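Local coordinates for protein mandelate racemase/muconate lactonizing enzyme (Roseovarius nubinhibens, PDB 2QDD) that is of unknown function but, as a magnesium-binding member of the mandelate racemase/muconate lactonizing enzyme family, probably acts on a carboxylate substrate, at residues V135-S140 / R318-L323; R162-I168 / G190-D196. All blocks are in the same frame, centred on the assembly; numbering follows the deposited sequence.

Contact 1 (V135-S140 / R318-L323); sequences VPINSS and RLASWL
Trp322 extends its CG anti to the backbone N (chi1 180°), and Ser140 turns OG beside its own N (chi1 -51°), an arrangement that brings the hydroxyl to the edge of the indole, near the ring plane. The bond from Trp322 NE1 to Ser140 OG is weak, at 3.4 Å and far from straight. The firmer joint is in the backbone: Ser321 N donates to Pro136 O at 2.8 Å, and Asn138 N reaches Ser321 O at 2.9 Å. Ile137 CA also points its hydrogen at Ser321 O, at 3.2 Å, so one carbonyl collects two donors of unequal strength. Asn138 ND2 lies close to the same oxygen but at a poor angle for bonding. Apolar groups fill in around this joint. Ile137 crosses Leu323 at about a right angle, CD1 resting on Leu323 CD1 at 3.9 Å, and Val135 CG1 touches Ser321 OG at 3.5 Å. That hydroxyl is hydrogen-bonded to Ile293 O. Leu319 pairs by backbone with Met291 on strand 290-293, so residues 318-323, though no regular strand, probably stand where the barrel's last strand would, and their backbone groups, more than charged side chains, appear to close it against strand 135-141.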
loop_
_atom_site.group_PDB
_atom_site.type_symbol
_atom_site.label_atom_id
_atom_site.label_comp_id
_atom_site.label_asym_id
_atom_site.label_seq_id
_atom_site.Cartn_x
_atom_site.Cartn_y
_atom_site.Cartn_z
ATOM N N VAL A 135 8.702 22.879 -34.231
ATOM C CA VAL A 135 9.032 21.878 -33.223
ATOM C C VAL A 135 10.499 21.492 -33.396
ATOM O O VAL A 135 10.905 21.112 -34.495
ATOM C CB VAL A 135 8.105 20.626 -33.338
ATOM C CG1 VAL A 135 8.500 19.549 -32.324
ATOM C CG2 VAL A 135 6.642 21.021 -33.132
ATOM N N PRO A 136 11.300 21.597 -32.311
ATOM C CA PRO A 136 12.696 21.149 -32.321
ATOM C C PRO A 136 12.834 19.679 -32.716
ATOM O O PRO A 136 12.007 18.849 -32.335
ATOM C CB PRO A 136 13.139 21.355 -30.869
ATOM C CG PRO A 136 12.256 22.425 -30.361
ATOM C CD PRO A 136 10.925 22.158 -31.001
ATOM N N ILE A 137 13.860 19.386 -33.506
ATOM C CA ILE A 137 14.111 18.046 -34.007
ATOM C C ILE A 137 15.374 17.542 -33.334
ATOM O O ILE A 137 16.363 18.270 -33.259
ATOM C CB ILE A 137 14.274 18.035 -35.564
ATOM C CG1 ILE A 137 13.035 18.620 -36.254
ATOM C CG2 ILE A 137 14.564 16.625 -36.097
ATOM C CD1 ILE A 137 11.700 18.017 -35.801
ATOM N N ASN A 138 15.344 16.312 -32.826
ATOM C CA ASN A 138 16.546 15.735 -32.229
ATOM C C ASN A 138 17.435 14.928 -33.180
ATOM O O ASN A 138 16.949 14.292 -34.115
ATOM C CB ASN A 138 16.242 14.982 -30.923
ATOM C CG ASN A 138 15.507 13.682 -31.151
ATOM O OD1 ASN A 138 16.121 12.638 -31.383
ATOM N ND2 ASN A 138 14.186 13.733 -31.074
ATOM N N SER A 139 18.743 14.971 -32.931
ATOM C CA SER A 139 19.708 14.145 -33.652
ATOM C C SER A 139 19.773 12.728 -33.100
ATOM O O SER A 139 19.370 12.477 -31.962
ATOM C CB SER A 139 21.098 14.775 -33.584
ATOM O OG SER A 139 21.626 14.723 -32.270
ATOM N N SER A 140 20.293 11.812 -33.912
ATOM C CA SER A 140 20.555 10.443 -33.484
ATOM C C SER A 140 22.048 10.169 -33.480
ATOM O O SER A 140 22.696 10.199 -34.530
ATOM C CB SER A 140 19.845 9.453 -34.399
ATOM O OG SER A 140 18.478 9.791 -34.537
ATOM N N ARG A 318 6.027 19.751 -24.200
ATOM C CA ARG A 318 6.532 19.264 -25.473
ATOM C C ARG A 318 8.053 19.247 -25.459
ATOM O O ARG A 318 8.689 20.236 -25.099
ATOM C CB ARG A 318 5.999 20.123 -26.619
ATOM C CG ARG A 318 6.366 19.634 -28.021
ATOM C CD ARG A 318 6.620 20.815 -28.945
ATOM N NE ARG A 318 5.456 21.698 -28.997
ATOM C CZ ARG A 318 5.487 23.014 -28.812
ATOM N NH1 ARG A 318 4.361 23.711 -28.874
ATOM N NH2 ARG A 318 6.636 23.637 -28.573
ATOM N N LEU A 319 8.629 18.111 -25.834
ATOM C CA LEU A 319 10.064 18.027 -26.092
ATOM C C LEU A 319 10.320 17.843 -27.592
ATOM O O LEU A 319 9.391 17.963 -28.390
ATOM C CB LEU A 319 10.691 16.898 -25.265
ATOM C CG LEU A 319 10.621 17.033 -23.739
ATOM C CD1 LEU A 319 10.784 15.674 -23.082
ATOM C CD2 LEU A 319 11.663 18.003 -23.218
ATOM N N ALA A 320 11.568 17.559 -27.963
ATOM C CA ALA A 320 11.958 17.387 -29.364
ATOM C C ALA A 320 11.244 16.228 -30.070
ATOM O O ALA A 320 10.907 15.224 -29.450
ATOM C CB ALA A 320 13.464 17.232 -29.478
ATOM N N SER A 321 11.000 16.390 -31.367
ATOM C CA SER A 321 10.500 15.310 -32.209
ATOM C C SER A 321 11.638 14.659 -32.982
ATOM O O SER A 321 12.700 15.248 -33.161
ATOM C CB SER A 321 9.441 15.827 -33.181
ATOM O OG SER A 321 8.213 16.073 -32.521
ATOM N N TRP A 322 11.406 13.431 -33.421
ATOM C CA TRP A 322 12.284 12.740 -34.351
ATOM C C TRP A 322 11.566 12.684 -35.697
ATOM O O TRP A 322 10.345 12.518 -35.751
ATOM C CB TRP A 322 12.554 11.336 -33.814
ATOM C CG TRP A 322 13.444 10.465 -34.639
ATOM C CD1 TRP A 322 14.790 10.575 -34.786
ATOM C CD2 TRP A 322 13.047 9.311 -35.397
ATOM N NE1 TRP A 322 15.261 9.573 -35.603
ATOM C CE2 TRP A 322 14.210 8.782 -35.989
ATOM C CE3 TRP A 322 11.818 8.683 -35.640
ATOM C CZ2 TRP A 322 14.185 7.649 -36.811
ATOM C CZ3 TRP A 322 11.794 7.552 -36.450
ATOM C CH2 TRP A 322 12.971 7.050 -37.028
ATOM N N LEU A 323 12.320 12.851 -36.778
ATOM C CA LEU A 323 11.771 12.701 -38.123
ATOM C C LEU A 323 12.289 11.420 -38.763
ATOM O O LEU A 323 13.495 11.264 -38.976
ATOM C CB LEU A 323 12.118 13.920 -38.986
ATOM C CG LEU A 323 11.139 15.094 -39.141
ATOM C CD1 LEU A 323 10.140 15.250 -37.995
ATOM C CD2 LEU A 323 11.907 16.389 -39.382
#

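Contact 2 (R162-I168 / G190-D196); sequences RTHSAKI and GHRVTFD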
loop_
_atom_site.group_PDB
_atom_site.type_symbol
_atom_site.label_atom_id
_atom_site.label_comp_id
_atom_site.label_asym_id
_atom_site.label_seq_id
_atom_site.Cartn_x
_atom_site.Cartn_y
_atom_site.Cartn_z
ATOM N N ARG A 162 19.932 20.813 -31.512
ATOM C CA ARG A 162 20.190 21.246 -30.135
ATOM C C ARG A 162 19.744 20.202 -29.110
ATOM O O ARG A 162 19.981 20.360 -27.916
ATOM C CB ARG A 162 19.511 22.587 -29.848
ATOM C CG ARG A 162 19.824 23.677 -30.855
ATOM C CD ARG A 162 19.480 25.049 -30.322
ATOM N NE ARG A 162 20.659 25.729 -29.790
ATOM C CZ ARG A 162 20.845 26.020 -28.508
ATOM N NH1 ARG A 162 19.926 25.691 -27.606
ATOM N NH2 ARG A 162 21.953 26.642 -28.127
ATOM N N THR A 163 19.091 19.145 -29.583
ATOM C CA THR A 163 18.718 18.014 -28.744
ATOM C C THR A 163 19.261 16.745 -29.388
ATOM O O THR A 163 19.221 16.595 -30.606
ATOM C CB THR A 163 17.186 17.923 -28.556
ATOM O OG1 THR A 163 16.663 19.224 -28.266
ATOM C CG2 THR A 163 16.824 16.982 -27.399
ATOM N N HIS A 164 19.800 15.851 -28.565
ATOM C CA HIS A 164 20.535 14.693 -29.050
ATOM C C HIS A 164 20.078 13.427 -28.335
ATOM O O HIS A 164 20.014 13.382 -27.105
ATOM C CB HIS A 164 22.047 14.894 -28.868
ATOM C CG HIS A 164 22.544 16.212 -29.374
ATOM N ND1 HIS A 164 22.658 16.499 -30.716
ATOM C CD2 HIS A 164 22.933 17.330 -28.716
ATOM C CE1 HIS A 164 23.106 17.732 -30.865
ATOM N NE2 HIS A 164 23.282 18.258 -29.667
ATOM N N SER A 165 19.753 12.407 -29.123
ATOM C CA SER A 165 19.488 11.078 -28.606
ATOM C C SER A 165 20.749 10.231 -28.746
ATOM O O SER A 165 21.065 9.754 -29.834
ATOM C CB SER A 165 18.325 10.442 -29.372
ATOM O OG SER A 165 17.719 9.413 -28.617
ATOM N N ALA A 166 21.470 10.067 -27.639
ATOM C CA ALA A 166 22.656 9.222 -27.597
ATOM C C ALA A 166 22.284 7.771 -27.311
ATOM O O ALA A 166 21.684 7.462 -26.280
ATOM C CB ALA A 166 23.636 9.741 -26.558
ATOM N N LYS A 167 22.640 6.886 -28.233
ATOM C CA LYS A 167 22.244 5.482 -28.153
ATOM C C LYS A 167 23.293 4.678 -27.384
ATOM O O LYS A 167 24.418 4.494 -27.853
ATOM C CB LYS A 167 22.027 4.896 -29.552
ATOM C CG LYS A 167 21.228 5.778 -30.498
ATOM C CD LYS A 167 19.731 5.606 -30.318
ATOM C CE LYS A 167 18.974 6.775 -30.938
ATOM N NZ LYS A 167 17.508 6.675 -30.687
ATOM N N ILE A 168 22.919 4.225 -26.190
ATOM C CA ILE A 168 23.796 3.415 -25.344
ATOM C C ILE A 168 23.138 2.064 -25.056
ATOM O O ILE A 168 22.080 1.756 -25.611
ATOM C CB ILE A 168 24.160 4.139 -24.023
ATOM C CG1 ILE A 168 22.897 4.517 -23.244
ATOM C CG2 ILE A 168 25.037 5.366 -24.297
ATOM C CD1 ILE A 168 23.127 4.725 -21.778
ATOM N N GLY A 190 23.593 24.983 -23.838
ATOM C CA GLY A 190 22.194 25.062 -24.270
ATOM C C GLY A 190 21.638 23.769 -24.848
ATOM O O GLY A 190 20.424 23.630 -25.025
ATOM N N HIS A 191 22.530 22.826 -25.139
ATOM C CA HIS A 191 22.166 21.563 -25.777
ATOM C C HIS A 191 21.689 20.530 -24.747
ATOM O O HIS A 191 22.064 20.604 -23.573
ATOM C CB HIS A 191 23.348 21.011 -26.586
ATOM C CG HIS A 191 23.669 21.806 -27.816
ATOM N ND1 HIS A 191 23.600 21.272 -29.085
ATOM C CD2 HIS A 191 24.070 23.090 -27.972
ATOM C CE1 HIS A 191 23.939 22.195 -29.968
ATOM N NE2 HIS A 191 24.227 23.307 -29.319
ATOM N N ARG A 192 20.858 19.586 -25.193
ATOM C CA ARG A 192 20.290 18.547 -24.316
ATOM C C ARG A 192 20.576 17.144 -24.848
ATOM O O ARG A 192 20.470 16.904 -26.050
ATOM C CB ARG A 192 18.770 18.714 -24.160
ATOM C CG ARG A 192 18.276 20.142 -23.967
ATOM C CD ARG A 192 17.260 20.228 -22.849
ATOM N NE ARG A 192 17.887 20.051 -21.542
ATOM C CZ ARG A 192 17.339 19.399 -20.521
ATOM N NH1 ARG A 192 16.136 18.847 -20.633
ATOM N NH2 ARG A 192 18.001 19.298 -19.380
ATOM N N VAL A 193 20.927 16.226 -23.947
ATOM C CA VAL A 193 20.942 14.794 -24.261
ATOM C C VAL A 193 19.830 13.980 -23.605
ATOM O O VAL A 193 19.456 14.217 -22.455
ATOM C CB VAL A 193 22.308 14.110 -23.995
ATOM C CG1 VAL A 193 23.290 14.435 -25.099
ATOM C CG2 VAL A 193 22.867 14.473 -22.629
ATOM N N THR A 194 19.310 13.024 -24.368
ATOM C CA THR A 194 18.614 11.860 -23.841
ATOM C C THR A 194 19.496 10.638 -24.103
ATOM O O THR A 194 19.954 10.434 -25.225
ATOM C CB THR A 194 17.232 11.689 -24.543
ATOM O OG1 THR A 194 16.421 12.843 -24.287
ATOM C CG2 THR A 194 16.491 10.442 -24.053
ATOM N N PHE A 195 19.742 9.838 -23.066
ATOM C CA PHE A 195 20.393 8.543 -23.240
ATOM C C PHE A 195 19.372 7.451 -23.474
ATOM O O PHE A 195 18.626 7.081 -22.565
ATOM C CB PHE A 195 21.296 8.206 -22.052
ATOM C CG PHE A 195 22.452 9.146 -21.895
ATOM C CD1 PHE A 195 22.403 10.170 -20.963
ATOM C CD2 PHE A 195 23.582 9.018 -22.695
ATOM C CE1 PHE A 195 23.465 11.052 -20.817
ATOM C CE2 PHE A 195 24.652 9.893 -22.558
ATOM C CZ PHE A 195 24.595 10.916 -21.618
ATOM N N ASP A 196 19.346 6.952 -24.710
ATOM C CA ASP A 196 18.374 5.955 -25.152
ATOM C C ASP A 196 18.993 4.558 -25.123
ATOM O O ASP A 196 19.934 4.251 -25.862
ATOM C CB ASP A 196 17.848 6.303 -26.551
ATOM C CG ASP A 196 16.796 5.319 -27.060
ATOM O OD1 ASP A 196 16.191 4.568 -26.257
ATOM O OD2 ASP A 196 16.565 5.307 -28.288
#
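His164 and His191 meet rim to rim, their rings nearly coplanar (planes 4° apart), so the two do not stack. His164 NE2 and His191 ND1 share a hydrogen bond of 3.1 Å in which either could be the donor, while His164 ND1 is engaged by Ser139. Arg162 CB lies over one face of the His191 ring, and the Arg162 guanidinium, tilted 46° to that ring, has His191 CD2 over one face, 4.1 Å from Arg162 NH2. At the other end Ala166 CB approaches the Phe195 ring obliquely, 3.9 Å from Phe195 CD2. Between them runs a regular parallel pairing, in which Thr194 N donates to His164 O and Ala166 N to Thr194 O, both donors close to the line of the C=O bond, though the Ala166 bond bends at its hydrogen. On the face carrying Thr163, Ser165 and Lys167, the lysine chain bends at chi2 (-84°), laying NZ beside Asp196 OD2 in a salt bridge of 2.9 Å that uses the anti lone pair. Replacing Lys167 with an alanine would probably leave Asp196 OD2 without this cationic mate and set the carboxylate freer to turn. Asp196 is one of this protein's magnesium ligands, though no metal is bound in this chain; its OD1 is held by Asn198 N and sits close to Glu220, so the lysine is likely to steady the carboxylate through its other oxygen and ease the crowding of like charges.

In the fold
Contacts 1 and 2 show how a barrel is assembled from local and distant pairings. Along the chain residues 135-140 come first, then both segments of contact 2, and 318-323 return last, so contact 1 spans the polypeptide that includes the beta-alpha-beta unit of contact 2, built on helix 173-185. Their centres lie about 10 Å apart, and strands 135-141 and 163-167 are neighbours in one sheet. They also touch: Ser139 O is 2.9 Å from Ser165 N, a probable hydrogen bond. The side chain of Asn138 comes within about 7 Å of that of Glu220, so the closing seam and the Asp196 strand both lie near the magnesium site, which is empty in this chain.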